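Local coordinates for protein DOA1 (Saccharomyces cerevisiae, PDB 3ODT), which probably binds ubiquitin through its WD40 beta propeller, a class of domain implicated in regulating the turnover of F-box proteins, at residues D80-G85 with T99-Q104; N106-S111 with S144-K149; D114-S119 with A126-E131; E155-T160 with L169-K174. All coordinates share one frame; numbering follows the deposited sequence.

The four contacts follow three successive blades of a WD40 propeller. Contact 1 pairs the third and fourth strands of one blade and runs on into the turn that leads to the next; contacts 3 and 4 are the central hairpins of the following two blades. Contact 2 sets the first strands of those two blades side by side. Contact 1 reaches contact 3 through H103 NE2 and S119 OG, 2.7 Å apart. Contact 2 joins both hairpins by backbone bonds, S111 O to I118 N (2.9 Å) and K149 O to L159 N (2.8 Å). Contacts 1 and 4, with centres about 21 Å apart, do not touch. None contains the calcium ligands D20, S285 and N287.

Contact 1: D80-G85 with T99-Q104; sequences DTMING and TLIGHQ
The H103 imidazole is met at its edge by I83, whose CD1 lies close to the ring plane, 4.2 Å from H103 CD2. The second flat group, the N84 amide, also works through its rim: T99 OG1 donates to N84 OD1 over 2.9 Å, in the carbonyl plane and at a C=O...donor angle of 159°. The surroundings are those of a WD40 blade, in which 83-87 and 99-100 are the antiparallel third and fourth strands and G102 with H103 makes the glycine-histidine step of the repeat, leading the chain toward the next blade. At I83 and L100, a hydrogen-bonded pair, the strands exchange two backbone bonds, I83 N to L100 O (3.2 Å) and the shorter L100 N to I83 O (2.8 Å). Their side chains lie on the same face of the sheet, CB to CB 3.9 Å, and both pack on W129 of the following blade. N84 and T99 form the adjoining non-hydrogen-bonded pair, on the opposite face. There the T99 hydroxyl stands anti to its own carbonyl carbon (chi1 -58°), which lays it alongside the amide. G102 has backbone angles at which a CB would jam against I101 O, so glycine fits the bend. Beyond it, the H103 ring is fixed in rotation from both nitrogens, NE2 bonding S119 and ND1 the carboxylate of D123, as in the Trp-Ser-His-Asp tetrad of WD40 repeats. An Asx turn, M82 N to D80 OD2, shapes the other segment. Next to it T81 O is buried without a polar partner, with H103 CB 3.4 Å away.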
loop_
_atom_site.group_PDB
_atom_site.type_symbol
_atom_site.label_atom_id
_atom_site.label_comp_id
_atom_site.label_asym_id
_atom_site.label_seq_id
_atom_site.Cartn_x
_atom_site.Cartn_y
_atom_site.Cartn_z
ATOM N N ASP A 80 0.178 13.336 -11.579
ATOM C CA ASP A 80 0.567 13.664 -12.948
ATOM C C ASP A 80 0.403 12.489 -13.927
ATOM O O ASP A 80 0.699 12.628 -15.102
ATOM C CB ASP A 80 1.941 14.343 -13.002
ATOM C CG ASP A 80 3.075 13.375 -13.012
ATOM O OD1 ASP A 80 4.241 13.831 -13.046
ATOM O OD2 ASP A 80 2.804 12.168 -12.988
ATOM N N THR A 81 -0.073 11.349 -13.426
ATOM C CA THR A 81 -0.446 10.205 -14.271
ATOM C C THR A 81 0.704 9.272 -14.673
ATOM O O THR A 81 0.487 8.241 -15.309
ATOM C CB THR A 81 -1.176 10.663 -15.548
ATOM O OG1 THR A 81 -0.221 11.152 -16.500
ATOM C CG2 THR A 81 -2.178 11.761 -15.228
HETATM N N MSE A 82 1.912 9.612 -14.227
HETATM C CA MSE A 82 3.104 8.856 -14.559
HETATM C C MSE A 82 3.552 7.939 -13.434
HETATM O O MSE A 82 3.272 8.191 -12.270
HETATM C CB MSE A 82 4.260 9.829 -14.848
HETATM C CG MSE A 82 3.912 11.005 -15.774
HETATM SE SE MSE A 82 3.393 10.332 -17.519
HETATM C CE MSE A 82 2.583 11.862 -18.388
ATOM N N ILE A 83 4.266 6.877 -13.787
ATOM C CA ILE A 83 4.975 6.102 -12.784
ATOM C C ILE A 83 6.467 6.306 -13.081
ATOM O O ILE A 83 6.908 6.066 -14.199
ATOM C CB ILE A 83 4.615 4.604 -12.800
ATOM C CG1 ILE A 83 3.135 4.409 -12.490
ATOM C CG2 ILE A 83 5.495 3.858 -11.787
ATOM C CD1 ILE A 83 2.621 3.086 -12.980
ATOM N N ASN A 84 7.231 6.801 -12.121
ATOM C CA ASN A 84 8.669 6.953 -12.302
ATOM C C ASN A 84 9.419 6.059 -11.327
ATOM O O ASN A 84 8.847 5.554 -10.349
ATOM C CB ASN A 84 9.085 8.421 -12.163
ATOM C CG ASN A 84 8.491 9.292 -13.243
ATOM O OD1 ASN A 84 8.909 9.265 -14.418
ATOM N ND2 ASN A 84 7.525 10.086 -12.860
ATOM N N GLY A 85 10.699 5.873 -11.597
ATOM C CA GLY A 85 11.542 5.085 -10.739
ATOM C C GLY A 85 12.864 5.773 -10.544
ATOM O O GLY A 85 13.426 6.370 -11.475
ATOM N N THR A 99 10.531 5.416 -16.432
ATOM C CA THR A 99 9.177 5.951 -16.578
ATOM C C THR A 99 8.266 4.918 -17.217
ATOM O O THR A 99 8.631 4.310 -18.221
ATOM C CB THR A 99 9.175 7.199 -17.464
ATOM O OG1 THR A 99 10.038 8.187 -16.901
ATOM C CG2 THR A 99 7.805 7.773 -17.595
ATOM N N LEU A 100 7.099 4.706 -16.602
ATOM C CA LEU A 100 6.039 3.847 -17.123
ATOM C C LEU A 100 4.882 4.766 -17.486
ATOM O O LEU A 100 4.278 5.433 -16.641
ATOM C CB LEU A 100 5.585 2.807 -16.108
ATOM C CG LEU A 100 6.671 1.846 -15.620
ATOM C CD1 LEU A 100 6.077 0.953 -14.540
ATOM C CD2 LEU A 100 7.284 1.013 -16.714
ATOM N N ILE A 101 4.609 4.843 -18.773
ATOM C CA ILE A 101 3.637 5.781 -19.284
ATOM C C ILE A 101 2.397 5.025 -19.757
ATOM O O ILE A 101 2.512 3.976 -20.374
ATOM C CB ILE A 101 4.236 6.621 -20.441
ATOM C CG1 ILE A 101 3.250 7.733 -20.809
ATOM C CG2 ILE A 101 4.660 5.755 -21.662
ATOM C CD1 ILE A 101 3.862 8.814 -21.677
ATOM N N GLY A 102 1.228 5.566 -19.456
ATOM C CA GLY A 102 -0.019 5.034 -19.961
ATOM C C GLY A 102 -1.262 5.404 -19.172
ATOM O O GLY A 102 -2.348 5.455 -19.724
ATOM N N HIS A 103 -1.145 5.629 -17.868
ATOM C CA HIS A 103 -2.335 6.032 -17.112
ATOM C C HIS A 103 -2.798 7.424 -17.504
ATOM O O HIS A 103 -1.989 8.265 -17.928
ATOM C CB HIS A 103 -2.058 5.994 -15.619
ATOM C CG HIS A 103 -2.189 4.631 -15.044
ATOM N ND1 HIS A 103 -3.387 3.949 -15.055
ATOM C CD2 HIS A 103 -1.297 3.834 -14.404
ATOM C CE1 HIS A 103 -3.214 2.771 -14.477
ATOM N NE2 HIS A 103 -1.962 2.675 -14.076
ATOM N N GLN A 104 -4.097 7.652 -17.347
ATOM C CA GLN A 104 -4.718 8.901 -17.756
ATOM C C GLN A 104 -5.356 9.579 -16.551
ATOM O O GLN A 104 -6.159 10.493 -16.697
ATOM C CB GLN A 104 -5.775 8.650 -18.833
ATOM C CG GLN A 104 -5.213 7.986 -20.081
ATOM C CD GLN A 104 -4.092 8.792 -20.697
ATOM O OE1 GLN A 104 -4.120 10.025 -20.674
ATOM N NE2 GLN A 104 -3.082 8.097 -21.241
#

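Contact 2: N106-S111 with S144-K149; sequences NVCSLS and SVWDAK
A chi1 of 51° at C108 places SG between the backbone N and the carbonyl carbon and turns it toward the second strand. C108 CB lies 4.1 Å from W146 CE3, obliquely to the ring, and the sulfur too is oblique, 4.8 Å from the centroid of the six-membered ring and 39° off its normal. The like turn at S109 brings OG to 3.4 Å from D147 CA. Farther along, S111 OG rests against the aliphatic part of a bent lysine, 3.7 Å from K149 CD. That bend returns K149 NZ to D147 in a salt bridge, 2.8 Å to OD2 on its syn lone pair. A148 O is buried with no polar partner. Strands 107-111 and 145-149 run nearly parallel, 11° apart, with axes 5.7 Å from each other, and each carries a classic beta bulge, at C108-S109 and at W146-D147. They are the first strands of neighbouring blades, and side chains of one meet backbone and side chains of the other. W122 meets the W146 indole edge-to-face and R188 by a cation-pi contact; strand 116-121 pairs with 106-111 within its sheet, and L190 of strand 187-194 bonds D147 OD2 through N and, weakly, K149 NZ through O.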
loop_
_atom_site.group_PDB
_atom_site.type_symbol
_atom_site.label_atom_id
_atom_site.label_comp_id
_atom_site.label_asym_id
_atom_site.label_seq_id
_atom_site.Cartn_x
_atom_site.Cartn_y
_atom_site.Cartn_z
ATOM N N ASN A 106 -4.778 9.894 -11.840
ATOM C CA ASN A 106 -3.985 9.707 -10.625
ATOM C C ASN A 106 -3.598 8.244 -10.477
ATOM O O ASN A 106 -4.470 7.370 -10.562
ATOM C CB ASN A 106 -4.799 10.144 -9.416
ATOM C CG ASN A 106 -4.054 9.984 -8.116
ATOM O OD1 ASN A 106 -2.827 10.153 -8.044
ATOM N ND2 ASN A 106 -4.806 9.659 -7.050
ATOM N N VAL A 107 -2.313 7.997 -10.224
ATOM C CA VAL A 107 -1.847 6.666 -9.894
ATOM C C VAL A 107 -1.904 6.537 -8.377
ATOM O O VAL A 107 -1.049 7.056 -7.670
ATOM C CB VAL A 107 -0.433 6.400 -10.424
ATOM C CG1 VAL A 107 -0.030 4.974 -10.105
ATOM C CG2 VAL A 107 -0.385 6.643 -11.936
ATOM N N CYS A 108 -2.955 5.867 -7.907
ATOM C CA CYS A 108 -3.253 5.800 -6.476
ATOM C C CYS A 108 -2.745 4.560 -5.763
ATOM O O CYS A 108 -2.845 4.496 -4.532
ATOM C CB CYS A 108 -4.758 5.951 -6.199
ATOM S SG CYS A 108 -5.789 4.873 -7.142
ATOM N N SER A 109 -2.220 3.582 -6.508
ATOM C CA SER A 109 -1.609 2.427 -5.880
ATOM C C SER A 109 -0.530 1.853 -6.757
ATOM O O SER A 109 -0.614 1.928 -7.984
ATOM C CB SER A 109 -2.644 1.351 -5.531
ATOM O OG SER A 109 -3.059 0.631 -6.679
ATOM N N LEU A 110 0.471 1.253 -6.109
ATOM C CA LEU A 110 1.567 0.588 -6.788
ATOM C C LEU A 110 1.930 -0.646 -5.978
ATOM O O LEU A 110 1.913 -0.629 -4.731
ATOM C CB LEU A 110 2.813 1.482 -6.909
ATOM C CG LEU A 110 2.769 2.503 -8.028
ATOM C CD1 LEU A 110 3.908 3.490 -7.871
ATOM C CD2 LEU A 110 2.845 1.804 -9.394
ATOM N N SER A 111 2.299 -1.712 -6.682
ATOM C CA SER A 111 2.790 -2.924 -6.043
ATOM C C SER A 111 3.779 -3.606 -6.989
ATOM O O SER A 111 3.661 -3.498 -8.203
ATOM C CB SER A 111 1.608 -3.849 -5.742
ATOM O OG SER A 111 2.003 -4.895 -4.878
ATOM N N SER A 144 -12.973 4.666 -10.072
ATOM C CA SER A 144 -11.560 4.612 -9.719
ATOM C C SER A 144 -11.165 3.264 -9.156
ATOM O O SER A 144 -11.908 2.665 -8.385
ATOM C CB SER A 144 -11.249 5.692 -8.697
ATOM O OG SER A 144 -11.447 6.956 -9.277
ATOM N N VAL A 145 -9.975 2.831 -9.519
ATOM C CA VAL A 145 -9.364 1.617 -9.017
ATOM C C VAL A 145 -8.375 2.021 -7.923
ATOM O O VAL A 145 -7.309 2.590 -8.178
ATOM C CB VAL A 145 -8.679 0.850 -10.150
ATOM C CG1 VAL A 145 -7.882 -0.330 -9.586
ATOM C CG2 VAL A 145 -9.711 0.373 -11.172
ATOM N N TRP A 146 -8.788 1.777 -6.685
ATOM C CA TRP A 146 -8.014 2.199 -5.529
ATOM C C TRP A 146 -6.842 1.284 -5.239
ATOM O O TRP A 146 -5.845 1.729 -4.632
ATOM C CB TRP A 146 -8.913 2.257 -4.305
ATOM C CG TRP A 146 -9.644 3.570 -4.235
ATOM C CD1 TRP A 146 -10.976 3.787 -4.448
ATOM C CD2 TRP A 146 -9.071 4.836 -3.919
ATOM N NE1 TRP A 146 -11.266 5.120 -4.271
ATOM C CE2 TRP A 146 -10.116 5.780 -3.932
ATOM C CE3 TRP A 146 -7.777 5.252 -3.569
ATOM C CZ2 TRP A 146 -9.908 7.121 -3.651
ATOM C CZ3 TRP A 146 -7.570 6.597 -3.293
ATOM C CH2 TRP A 146 -8.644 7.509 -3.316
ATOM N N ASP A 147 -6.929 0.010 -5.635
ATOM C CA ASP A 147 -5.821 -0.906 -5.425
ATOM C C ASP A 147 -5.802 -2.006 -6.464
ATOM O O ASP A 147 -6.812 -2.332 -7.058
ATOM C CB ASP A 147 -5.857 -1.498 -4.014
ATOM C CG ASP A 147 -4.507 -2.092 -3.606
ATOM O OD1 ASP A 147 -3.470 -1.661 -4.141
ATOM O OD2 ASP A 147 -4.484 -3.030 -2.773
ATOM N N ALA A 148 -4.622 -2.584 -6.644
ATOM C CA ALA A 148 -4.378 -3.661 -7.587
ATOM C C ALA A 148 -3.200 -4.470 -7.058
ATOM O O ALA A 148 -2.175 -3.915 -6.591
ATOM C CB ALA A 148 -4.072 -3.117 -9.013
ATOM N N LYS A 149 -3.351 -5.781 -7.118
ATOM C CA LYS A 149 -2.354 -6.717 -6.600
ATOM C C LYS A 149 -2.181 -7.895 -7.534
ATOM O O LYS A 149 -3.130 -8.320 -8.217
ATOM C CB LYS A 149 -2.780 -7.237 -5.238
ATOM C CG LYS A 149 -2.802 -6.207 -4.131
ATOM C CD LYS A 149 -1.421 -5.670 -3.808
ATOM C CE LYS A 149 -1.329 -5.146 -2.371
ATOM N NZ LYS A 149 -1.890 -3.796 -2.187
#

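Contact 3: D114-S119 with A126-E131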
loop_
_atom_site.group_PDB
_atom_site.type_symbol
_atom_site.label_atom_id
_atom_site.label_comp_id
_atom_site.label_asym_id
_atom_site.label_seq_id
_atom_site.Cartn_x
_atom_site.Cartn_y
_atom_site.Cartn_z
ATOM N N ASP A 114 7.669 -10.285 -8.115
ATOM C CA ASP A 114 8.215 -11.252 -9.056
ATOM C C ASP A 114 8.405 -10.629 -10.443
ATOM O O ASP A 114 8.026 -11.223 -11.450
ATOM C CB ASP A 114 7.282 -12.463 -9.143
ATOM C CG ASP A 114 7.143 -13.198 -7.803
ATOM O OD1 ASP A 114 8.184 -13.484 -7.173
ATOM O OD2 ASP A 114 5.993 -13.485 -7.385
ATOM N N GLY A 115 8.959 -9.417 -10.484
ATOM C CA GLY A 115 9.262 -8.751 -11.745
ATOM C C GLY A 115 8.104 -7.992 -12.358
ATOM O O GLY A 115 8.267 -7.351 -13.403
ATOM N N VAL A 116 6.946 -8.045 -11.705
ATOM C CA VAL A 116 5.733 -7.419 -12.221
ATOM C C VAL A 116 5.387 -6.187 -11.409
ATOM O O VAL A 116 5.364 -6.241 -10.196
ATOM C CB VAL A 116 4.525 -8.398 -12.185
ATOM C CG1 VAL A 116 3.279 -7.718 -12.763
ATOM C CG2 VAL A 116 4.865 -9.652 -12.951
ATOM N N VAL A 117 5.136 -5.076 -12.090
ATOM C CA VAL A 117 4.593 -3.899 -11.433
ATOM C C VAL A 117 3.105 -3.861 -11.751
ATOM O O VAL A 117 2.690 -4.051 -12.900
ATOM C CB VAL A 117 5.235 -2.601 -11.953
ATOM C CG1 VAL A 117 4.651 -1.376 -11.248
ATOM C CG2 VAL A 117 6.729 -2.665 -11.748
ATOM N N ILE A 118 2.276 -3.622 -10.742
ATOM C CA ILE A 118 0.863 -3.410 -10.999
ATOM C C ILE A 118 0.412 -2.127 -10.328
ATOM O O ILE A 118 0.718 -1.880 -9.156
ATOM C CB ILE A 118 -0.009 -4.646 -10.629
ATOM C CG1 ILE A 118 -1.450 -4.458 -11.117
ATOM C CG2 ILE A 118 0.067 -4.970 -9.156
ATOM C CD1 ILE A 118 -2.319 -5.697 -10.961
ATOM N N SER A 119 -0.300 -1.301 -11.100
ATOM C CA SER A 119 -0.695 0.032 -10.665
ATOM C C SER A 119 -2.221 0.170 -10.735
ATOM O O SER A 119 -2.887 -0.421 -11.608
ATOM C CB SER A 119 -0.033 1.100 -11.543
ATOM O OG SER A 119 -0.318 0.844 -12.911
ATOM N N ALA A 126 -6.429 -0.678 -13.882
ATOM C CA ALA A 126 -5.145 -1.076 -13.317
ATOM C C ALA A 126 -4.305 -1.447 -14.518
ATOM O O ALA A 126 -4.849 -1.829 -15.578
ATOM C CB ALA A 126 -5.275 -2.249 -12.390
ATOM N N LYS A 127 -2.986 -1.336 -14.376
ATOM C CA LYS A 127 -2.103 -1.673 -15.468
ATOM C C LYS A 127 -1.024 -2.578 -14.928
ATOM O O LYS A 127 -0.536 -2.408 -13.804
ATOM C CB LYS A 127 -1.521 -0.420 -16.126
ATOM C CG LYS A 127 -2.551 0.283 -17.048
ATOM C CD LYS A 127 -2.078 1.638 -17.570
ATOM C CE LYS A 127 -3.025 2.189 -18.640
ATOM N NZ LYS A 127 -4.479 2.107 -18.363
ATOM N N VAL A 128 -0.634 -3.539 -15.750
ATOM C CA VAL A 128 0.390 -4.502 -15.385
ATOM C C VAL A 128 1.576 -4.303 -16.314
ATOM O O VAL A 128 1.435 -4.284 -17.564
ATOM C CB VAL A 128 -0.113 -5.943 -15.562
ATOM C CG1 VAL A 128 1.023 -6.969 -15.270
ATOM C CG2 VAL A 128 -1.317 -6.178 -14.693
ATOM N N TRP A 129 2.746 -4.122 -15.705
ATOM C CA TRP A 129 3.958 -3.731 -16.423
ATOM C C TRP A 129 5.095 -4.709 -16.150
ATOM O O TRP A 129 5.271 -5.169 -15.029
ATOM C CB TRP A 129 4.427 -2.345 -15.982
ATOM C CG TRP A 129 3.380 -1.314 -15.748
ATOM C CD1 TRP A 129 2.581 -1.214 -14.650
ATOM C CD2 TRP A 129 3.055 -0.181 -16.586
ATOM N NE1 TRP A 129 1.777 -0.119 -14.761
ATOM C CE2 TRP A 129 2.028 0.530 -15.941
ATOM C CE3 TRP A 129 3.500 0.267 -17.821
ATOM C CZ2 TRP A 129 1.468 1.692 -16.464
ATOM C CZ3 TRP A 129 2.930 1.422 -18.363
ATOM C CH2 TRP A 129 1.923 2.121 -17.669
ATOM N N LYS A 130 5.844 -5.037 -17.189
ATOM C CA LYS A 130 7.027 -5.869 -17.059
ATOM C C LYS A 130 8.111 -5.294 -17.927
ATOM O O LYS A 130 7.867 -4.886 -19.060
ATOM C CB LYS A 130 6.741 -7.303 -17.501
ATOM C CG LYS A 130 5.548 -7.937 -16.802
ATOM C CD LYS A 130 5.285 -9.346 -17.354
ATOM C CE LYS A 130 4.139 -10.010 -16.653
ATOM N NZ LYS A 130 3.896 -11.415 -17.128
ATOM N N GLU A 131 9.317 -5.267 -17.383
ATOM C CA GLU A 131 10.486 -4.780 -18.103
ATOM C C GLU A 131 10.239 -3.400 -18.725
ATOM O O GLU A 131 10.711 -3.104 -19.831
ATOM C CB GLU A 131 10.905 -5.812 -19.153
ATOM C CG GLU A 131 11.502 -7.076 -18.519
ATOM C CD GLU A 131 11.553 -8.282 -19.454
ATOM O OE1 GLU A 131 11.240 -8.141 -20.657
ATOM O OE2 GLU A 131 11.915 -9.380 -18.976
#
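V117 and W129 exchange backbone bonds in both directions, V117 N to W129 O at 2.9 Å and W129 N to V117 O at 2.8 Å. Two residues on, S119 and K127 do the same, so strands 116-119 and 126-130 hold each other as the middle antiparallel hairpin of a WD40 blade. Carbonyls also take CA-H contacts, as from I118 CA to K127 O at 3.3 Å. On the face of V117, S119, K127 and W129, the side-chain bond runs from W129 NE1 to S119 OG, 3.0 Å long, nearly straight at 173°, with the oxygen 1° out of the indole plane. S119 OG occupies the position between its backbone N and carbonyl carbon (chi1 54°), which turns it to the ring edge, and its second partner is H103. K127 leads its amine away to N137 and T125, and the K130 amine has a weak bond to N156. The face of V116, I118, V128 and K130 is mostly apolar: V116 CG1 and V128 CG1 press together at 3.5 Å, tighter than usual contact, I118 CD1 rests 3.9 Å from V128 CG2, and the aliphatic part of K130 lies along V116. On the W129 side, V117 CG1 lies 4.0 Å from W129 CD1. A phenylalanine in place of W129 would probably leave S119 OG held by H103 alone, with less to fix its direction. With H103, these residues make the Trp-Ser-His part of the tetrad familiar in WD40 repeats. A buried hydroxyl held by both an indole and an imidazole implies that hairpin and inter-blade turn are fixed in one polar network.

Contact 4: E155-T160 with L169-K174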
loop_
_atom_site.group_PDB
_atom_site.type_symbol
_atom_site.label_atom_id
_atom_site.label_comp_id
_atom_site.label_asym_id
_atom_site.label_seq_id
_atom_site.Cartn_x
_atom_site.Cartn_y
_atom_site.Cartn_z
ATOM N N GLU A 155 0.391 -17.364 -13.472
ATOM C CA GLU A 155 -0.902 -17.545 -14.133
ATOM C C GLU A 155 -1.434 -16.225 -14.683
ATOM O O GLU A 155 -2.533 -16.185 -15.239
ATOM C CB GLU A 155 -1.932 -18.109 -13.156
ATOM C CG GLU A 155 -1.594 -19.475 -12.603
ATOM C CD GLU A 155 -2.681 -20.021 -11.683
ATOM O OE1 GLU A 155 -3.771 -20.372 -12.185
ATOM O OE2 GLU A 155 -2.455 -20.088 -10.457
ATOM N N ASN A 156 -0.667 -15.150 -14.516
ATOM C CA ASN A 156 -1.119 -13.815 -14.881
ATOM C C ASN A 156 -2.461 -13.507 -14.276
ATOM O O ASN A 156 -3.370 -13.047 -14.971
ATOM C CB ASN A 156 -1.169 -13.663 -16.401
ATOM C CG ASN A 156 0.185 -13.794 -17.016
ATOM O OD1 ASN A 156 1.138 -13.192 -16.552
ATOM N ND2 ASN A 156 0.289 -14.597 -18.061
ATOM N N LYS A 157 -2.598 -13.736 -12.974
ATOM C CA LYS A 157 -3.842 -13.403 -12.282
ATOM C C LYS A 157 -3.632 -12.218 -11.369
ATOM O O LYS A 157 -2.638 -12.153 -10.649
ATOM C CB LYS A 157 -4.351 -14.610 -11.481
ATOM C CG LYS A 157 -4.969 -15.671 -12.359
ATOM C CD LYS A 157 -5.504 -16.862 -11.541
ATOM C CE LYS A 157 -6.338 -17.781 -12.415
ATOM N NZ LYS A 157 -6.803 -18.977 -11.668
ATOM N N PHE A 158 -4.569 -11.289 -11.427
ATOM C CA PHE A 158 -4.473 -10.006 -10.759
ATOM C C PHE A 158 -5.786 -9.738 -10.056
ATOM O O PHE A 158 -6.851 -10.258 -10.454
ATOM C CB PHE A 158 -4.179 -8.895 -11.770
ATOM C CG PHE A 158 -3.075 -9.266 -12.731
ATOM C CD1 PHE A 158 -1.791 -9.388 -12.277
ATOM C CD2 PHE A 158 -3.344 -9.566 -14.058
ATOM C CE1 PHE A 158 -0.775 -9.766 -13.124
ATOM C CE2 PHE A 158 -2.342 -9.964 -14.900
ATOM C CZ PHE A 158 -1.047 -10.051 -14.436
ATOM N N LEU A 159 -5.731 -8.901 -9.038
ATOM C CA LEU A 159 -6.912 -8.548 -8.247
ATOM C C LEU A 159 -6.984 -7.024 -8.105
ATOM O O LEU A 159 -5.985 -6.380 -7.820
ATOM C CB LEU A 159 -6.813 -9.180 -6.865
ATOM C CG LEU A 159 -8.108 -9.307 -6.069
ATOM C CD1 LEU A 159 -9.080 -10.315 -6.684
ATOM C CD2 LEU A 159 -7.770 -9.703 -4.630
ATOM N N THR A 160 -8.160 -6.458 -8.343
ATOM C CA THR A 160 -8.355 -5.024 -8.276
ATOM C C THR A 160 -9.536 -4.689 -7.367
ATOM O O THR A 160 -10.506 -5.467 -7.256
ATOM C CB THR A 160 -8.623 -4.455 -9.698
ATOM O OG1 THR A 160 -9.742 -5.134 -10.285
ATOM C CG2 THR A 160 -7.378 -4.636 -10.604
ATOM N N LEU A 169 -11.183 -10.221 -10.072
ATOM C CA LEU A 169 -10.077 -11.110 -10.362
ATOM C C LEU A 169 -9.934 -11.235 -11.876
ATOM O O LEU A 169 -10.928 -11.401 -12.593
ATOM C CB LEU A 169 -10.362 -12.472 -9.752
ATOM C CG LEU A 169 -9.407 -13.610 -10.100
ATOM C CD1 LEU A 169 -8.024 -13.363 -9.520
ATOM C CD2 LEU A 169 -9.951 -14.948 -9.595
ATOM N N TRP A 170 -8.711 -11.091 -12.364
ATOM C CA TRP A 170 -8.389 -11.017 -13.783
ATOM C C TRP A 170 -7.442 -12.131 -14.127
ATOM O O TRP A 170 -6.641 -12.552 -13.293
ATOM C CB TRP A 170 -7.641 -9.706 -14.052
ATOM C CG TRP A 170 -8.344 -8.477 -13.645
ATOM C CD1 TRP A 170 -8.509 -8.014 -12.371
ATOM C CD2 TRP A 170 -8.982 -7.529 -14.507
ATOM N NE1 TRP A 170 -9.221 -6.842 -12.393
ATOM C CE2 TRP A 170 -9.525 -6.521 -13.689
ATOM C CE3 TRP A 170 -9.130 -7.426 -15.900
ATOM C CZ2 TRP A 170 -10.190 -5.422 -14.200
ATOM C CZ3 TRP A 170 -9.808 -6.331 -16.405
ATOM C CH2 TRP A 170 -10.314 -5.330 -15.556
ATOM N N GLN A 171 -7.504 -12.598 -15.369
ATOM C CA GLN A 171 -6.441 -13.421 -15.916
ATOM C C GLN A 171 -6.061 -12.797 -17.243
ATOM O O GLN A 171 -6.914 -12.533 -18.095
ATOM C CB GLN A 171 -6.855 -14.867 -16.063
ATOM C CG GLN A 171 -5.719 -15.756 -16.563
ATOM C CD GLN A 171 -5.943 -17.215 -16.269
ATOM O OE1 GLN A 171 -7.044 -17.755 -16.468
ATOM N NE2 GLN A 171 -4.879 -17.892 -15.836
ATOM N N ASN A 172 -4.780 -12.485 -17.404
ATOM C CA ASN A 172 -4.345 -11.672 -18.534
ATOM C C ASN A 172 -4.936 -10.271 -18.388
ATOM O O ASN A 172 -4.749 -9.620 -17.360
ATOM C CB ASN A 172 -4.784 -12.301 -19.856
ATOM C CG ASN A 172 -4.047 -13.591 -20.160
ATOM O OD1 ASN A 172 -2.920 -13.796 -19.710
ATOM N ND2 ASN A 172 -4.683 -14.468 -20.927
ATOM N N ASP A 173 -5.660 -9.811 -19.405
ATOM C CA ASP A 173 -6.410 -8.565 -19.296
ATOM C C ASP A 173 -7.923 -8.731 -19.287
ATOM O O ASP A 173 -8.657 -7.772 -19.557
ATOM C CB ASP A 173 -5.985 -7.593 -20.401
ATOM C CG ASP A 173 -6.302 -8.098 -21.782
ATOM O OD1 ASP A 173 -6.765 -9.244 -21.916
ATOM O OD2 ASP A 173 -6.093 -7.323 -22.743
ATOM N N LYS A 174 -8.383 -9.926 -18.923
ATOM C CA LYS A 174 -9.811 -10.193 -18.849
ATOM C C LYS A 174 -10.276 -10.476 -17.429
ATOM O O LYS A 174 -9.646 -11.165 -16.674
ATOM C CB LYS A 174 -10.169 -11.370 -19.749
ATOM C CG LYS A 174 -9.733 -11.095 -21.190
ATOM C CD LYS A 174 -10.173 -12.127 -22.194
ATOM C CE LYS A 174 -9.752 -11.706 -23.624
ATOM N NZ LYS A 174 -8.334 -11.234 -23.687
#
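T160 OG1 accepts the indole N-H of W170 at 2.8 Å, almost straight (170°) and 6° out of the ring plane, while T160 CG2 comes within 3.4 Å of the same NE1. The F158 ring presents its edge to N172 O, 3.5 Å from CE2. On the opposite side of the sheet, L159 CD1 packs 4.0 Å from L169 CB. Beyond them the Q171 amide reaches across, CG anti to the backbone N (chi1 -177°), and donates NE2 to a lone pair of E155 O over 3.0 Å; K157 CE lies alongside it. What positions these groups is the antiparallel backbone: F158 and W170 bond each other both ways, and N172 N reaches N156 O at 2.9 Å. A G1 beta bulge at N156-K157 and a type II' turn from Q171 to K174 lie at the ends of the paired strands, the turn bringing D173 and K174 to the indole edge. Replacing W170 with a leucine would probably strip T160 OG1 of its indole donor and open a gap where the ring packs on L138 and V175. H141 NE2 also bonds T160 OG1, giving the tryptophan-threonine-histidine chain characteristic of a WD40 propeller blade.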